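Local atomic coordinates of protein SSD1 (Saccharomyces cerevisiae S288C, PDB entry 7AM1), a protein that binds messenger RNA, including elements in untranslated regions, to repress translation, as a pseudonuclease of the RNase II family that lacks enzymatic activity. Residues 62-65 with 66-69; 603-606 with 607-611. One frame throughout, in Å; residues are numbered along the deposited sequence.

Contact 1 comes first along the chain, in the turn that carries the loop after helix 56-60 into strand 68-73. That strand belongs to a five-stranded mixed sheet near the N-terminus, where it pairs with strands 26-32 and 206-214. Contact 2 follows more than five hundred residues later, in helix 604-612 of the RNB domain, which characterises the RNase II family, and runs from the N-cap through most of the helix. The two share no helix, strand or sheet: their centres lie 34 Å apart, their nearest atoms about 23 Å. Each is a local motif, a beta turn and a capped short helix, in separate parts of this pseudonuclease.

Contact 1: residues 62-65 with 66-69; sequences RALE and GDLV
The carboxylate of D67 folds back over the backbone of L64, its OD2 taking the L64 N-H at 2.8 Å in a nearly straight bond (175°). The donor comes from above the carboxylate plane, 65° out of it. D67 has CG beside its own backbone N (chi1 -78°), which turns the acid back over the turn. A water donates to both E65 O and D67 OD1, at 2.6 Å from the latter, and R215 adds a salt bridge to D67 OD2, so both carboxylate oxygens are engaged. With an alanine here, the L64 N-H and R215 would probably lose their shared acceptor and the water one of its two holds. The main chain makes a type II beta turn from L64 to D67, closed by D67 N to L64 O at 3.0 Å. G66 occupies the third position with a positive phi, where a CB would jam against the carbonyl oxygen of E65. Flanking the turn, A63 CB meets V69 CG1 at 3.7 Å, a small apolar contact beside the polar bonds. E65 turns outward to R31 and the backbone N of V32 after strand 26-32. A buried carboxylate gripped by a backbone N-H, an arginine and a water is likely to stay ionised, and its pairing with R215 ties the turn to the residue just after strand 206-214.

Contact 2: residues 603-606 with 607-611; sequences TADE and LIKGV
T603 O takes the N-H of L607 at 2.9 Å, nearly along the C=O axis, at the start of helix 604-612, where T603 is the N-cap. Its OG1 accepts from E606 N at 3.2 Å, in an almost straight bond (174°). The threonine reaches that N-H with chi1 at 61°, its OG1 lying between the backbone N and the carbonyl carbon, so one residue caps with its side chain and opens the helical ladder with its carbonyl. Further rungs run from A604 O to I608 N, from D605 O to K609 N and from E606 O to G610 N.

On one flank D605 and K609, four residues apart, form a salt bridge between OD1 and NZ, its geometry weak and the place of OD1 less sure. The aspartate has CG anti to its N (chi1 -179°), and the lysine runs extended from CG to the amine, its chain passing back over the first turn with CG 3.2 Å from D605 O. N512 joins both ends, its backbone O accepting from K609 NZ and its ND2 donating to D605 OD2. E606 has a bent chain that leaves its OE2 4.0 Å from K609 NZ, near the positive charge but beyond a salt bridge.

The apolar flank is buried. L607 reaches M585 and F588 on helix 582-595, L627 on helix 617-629 and Y650 in a loop, while I608 touches L522. The isoleucine also stays close to the first turn: I608 CG1 rests 3.2 Å from A604 O, the same oxygen that accepts the I608 N-H.

Contact 1: residues 62-65 with 66-69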
loop_
_atom_site.group_PDB
_atom_site.type_symbol
_atom_site.label_atom_id
_atom_site.label_comp_id
_atom_site.label_asym_id
_atom_site.label_seq_id
_atom_site.Cartn_x
_atom_site.Cartn_y
_atom_site.Cartn_z
ATOM N N ARG A 62 -2.065 -4.010 -26.602
ATOM C CA ARG A 62 -2.145 -2.575 -26.340
ATOM C C ARG A 62 -2.975 -2.235 -25.111
ATOM O O ARG A 62 -3.233 -1.052 -24.856
ATOM C CB ARG A 62 -2.701 -1.837 -27.567
ATOM C CG ARG A 62 -1.906 -2.133 -28.844
ATOM C CD ARG A 62 -2.676 -1.801 -30.117
ATOM N NE ARG A 62 -3.792 -2.720 -30.329
ATOM C CZ ARG A 62 -5.028 -2.351 -30.662
ATOM N NH1 ARG A 62 -5.324 -1.070 -30.852
ATOM N NH2 ARG A 62 -5.967 -3.274 -30.824
ATOM N N ALA A 63 -3.386 -3.227 -24.326
ATOM C CA ALA A 63 -4.093 -2.944 -23.084
ATOM C C ALA A 63 -3.144 -2.300 -22.080
ATOM O O ALA A 63 -1.926 -2.494 -22.129
ATOM C CB ALA A 63 -4.693 -4.223 -22.499
ATOM N N LEU A 64 -3.710 -1.507 -21.175
ATOM C CA LEU A 64 -2.928 -0.821 -20.158
ATOM C C LEU A 64 -3.222 -1.394 -18.777
ATOM O O LEU A 64 -4.258 -2.023 -18.542
ATOM C CB LEU A 64 -3.218 0.685 -20.160
ATOM C CG LEU A 64 -2.913 1.465 -21.440
ATOM C CD1 LEU A 64 -3.418 2.898 -21.308
ATOM C CD2 LEU A 64 -1.431 1.444 -21.771
ATOM N N GLU A 65 -2.279 -1.164 -17.866
ATOM C CA GLU A 65 -2.459 -1.510 -16.461
ATOM C C GLU A 65 -3.817 -1.034 -15.962
ATOM O O GLU A 65 -4.215 0.109 -16.197
ATOM C CB GLU A 65 -1.335 -0.881 -15.631
ATOM C CG GLU A 65 -1.506 -1.023 -14.122
ATOM C CD GLU A 65 -1.151 -2.407 -13.621
ATOM O OE1 GLU A 65 -1.492 -2.726 -12.461
ATOM O OE2 GLU A 65 -0.547 -3.183 -14.394
ATOM N N GLY A 66 -4.537 -1.932 -15.290
ATOM C CA GLY A 66 -5.821 -1.614 -14.704
ATOM C C GLY A 66 -7.006 -1.772 -15.629
ATOM O O GLY A 66 -8.151 -1.728 -15.158
ATOM N N ASP A 67 -6.769 -1.942 -16.929
ATOM C CA ASP A 67 -7.857 -2.152 -17.869
ATOM C C ASP A 67 -8.664 -3.388 -17.495
ATOM O O ASP A 67 -8.114 -4.403 -17.061
ATOM C CB ASP A 67 -7.318 -2.326 -19.295
ATOM C CG ASP A 67 -6.922 -1.016 -19.951
ATOM O OD1 ASP A 67 -7.105 0.055 -19.336
ATOM O OD2 ASP A 67 -6.431 -1.063 -21.101
ATOM N N LEU A 68 -9.978 -3.293 -17.671
ATOM C CA LEU A 68 -10.824 -4.472 -17.783
ATOM C C LEU A 68 -10.750 -4.970 -19.223
ATOM O O LEU A 68 -11.073 -4.223 -20.153
ATOM C CB LEU A 68 -12.262 -4.143 -17.398
ATOM C CG LEU A 68 -13.254 -5.306 -17.465
ATOM C CD1 LEU A 68 -12.939 -6.342 -16.400
ATOM C CD2 LEU A 68 -14.680 -4.796 -17.324
ATOM N N VAL A 69 -10.303 -6.210 -19.411
ATOM C CA VAL A 69 -10.078 -6.758 -20.741
ATOM C C VAL A 69 -10.866 -8.047 -20.911
ATOM O O VAL A 69 -11.172 -8.750 -19.941
ATOM C CB VAL A 69 -8.576 -7.011 -21.009
ATOM C CG1 VAL A 69 -7.819 -5.698 -21.068
ATOM C CG2 VAL A 69 -7.985 -7.922 -19.931
HETATM O O HOH W 1 -6.231 1.209 -17.220
#

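Contact 2: residues 603-606 with 607-611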
loop_
_atom_site.group_PDB
_atom_site.type_symbol
_atom_site.label_atom_id
_atom_site.label_comp_id
_atom_site.label_asym_id
_atom_site.label_seq_id
_atom_site.Cartn_x
_atom_site.Cartn_y
_atom_site.Cartn_z
ATOM N N THR A 603 -7.939 -21.617 5.620
ATOM C CA THR A 603 -8.895 -20.553 5.893
ATOM C C THR A 603 -8.155 -19.357 6.477
ATOM O O THR A 603 -7.121 -19.513 7.134
ATOM C CB THR A 603 -9.996 -20.981 6.877
ATOM O OG1 THR A 603 -9.405 -21.348 8.131
ATOM C CG2 THR A 603 -10.796 -22.153 6.326
ATOM N N ALA A 604 -8.691 -18.160 6.231
ATOM C CA ALA A 604 -8.164 -16.970 6.890
ATOM C C ALA A 604 -8.097 -17.181 8.395
ATOM O O ALA A 604 -7.129 -16.774 9.050
ATOM C CB ALA A 604 -9.038 -15.758 6.567
ATOM N N ASP A 605 -9.120 -17.832 8.949
ATOM C CA ASP A 605 -9.184 -18.134 10.373
ATOM C C ASP A 605 -7.889 -18.770 10.867
ATOM O O ASP A 605 -7.189 -18.209 11.717
ATOM C CB ASP A 605 -10.390 -19.052 10.619
ATOM C CG ASP A 605 -10.577 -19.415 12.077
ATOM O OD1 ASP A 605 -9.570 -19.607 12.782
ATOM O OD2 ASP A 605 -11.741 -19.533 12.515
ATOM N N GLU A 606 -7.561 -19.955 10.352
ATOM C CA GLU A 606 -6.411 -20.688 10.872
ATOM C C GLU A 606 -5.093 -20.068 10.427
ATOM O O GLU A 606 -4.105 -20.124 11.166
ATOM C CB GLU A 606 -6.490 -22.150 10.437
ATOM C CG GLU A 606 -7.704 -22.882 10.999
ATOM C CD GLU A 606 -7.696 -22.943 12.517
ATOM O OE1 GLU A 606 -6.599 -22.889 13.111
ATOM O OE2 GLU A 606 -8.787 -23.028 13.117
ATOM N N LEU A 607 -5.058 -19.472 9.235
ATOM C CA LEU A 607 -3.822 -18.873 8.743
ATOM C C LEU A 607 -3.401 -17.703 9.624
ATOM O O LEU A 607 -2.251 -17.628 10.075
ATOM C CB LEU A 607 -4.010 -18.431 7.291
ATOM C CG LEU A 607 -2.736 -18.258 6.459
ATOM C CD1 LEU A 607 -3.079 -18.104 4.979
ATOM C CD2 LEU A 607 -1.936 -17.070 6.959
ATOM N N ILE A 608 -4.331 -16.785 9.895
ATOM C CA ILE A 608 -4.029 -15.614 10.714
ATOM C C ILE A 608 -3.637 -16.039 12.124
ATOM O O ILE A 608 -2.721 -15.471 12.730
ATOM C CB ILE A 608 -5.244 -14.667 10.739
ATOM C CG1 ILE A 608 -5.465 -14.019 9.369
ATOM C CG2 ILE A 608 -5.090 -13.610 11.835
ATOM C CD1 ILE A 608 -4.286 -13.304 8.813
ATOM N N LYS A 609 -4.335 -17.036 12.675
ATOM C CA LYS A 609 -3.991 -17.532 14.003
ATOM C C LYS A 609 -2.579 -18.101 14.026
ATOM O O LYS A 609 -1.850 -17.933 15.011
ATOM C CB LYS A 609 -4.996 -18.600 14.436
ATOM C CG LYS A 609 -6.369 -18.064 14.800
ATOM C CD LYS A 609 -7.271 -19.186 15.293
ATOM C CE LYS A 609 -8.711 -18.732 15.372
ATOM N NZ LYS A 609 -9.669 -19.881 15.469
ATOM N N GLY A 610 -2.174 -18.775 12.947
ATOM C CA GLY A 610 -0.824 -19.310 12.888
ATOM C C GLY A 610 0.232 -18.224 12.898
ATOM O O GLY A 610 1.254 -18.343 13.578
ATOM N N VAL A 611 -0.013 -17.137 12.163
ATOM C CA VAL A 611 0.925 -16.021 12.140
ATOM C C VAL A 611 0.978 -15.348 13.506
ATOM O O VAL A 611 2.059 -15.106 14.056
ATOM C CB VAL A 611 0.540 -15.025 11.030
ATOM C CG1 VAL A 611 1.449 -13.811 11.055
ATOM C CG2 VAL A 611 0.612 -15.694 9.659
#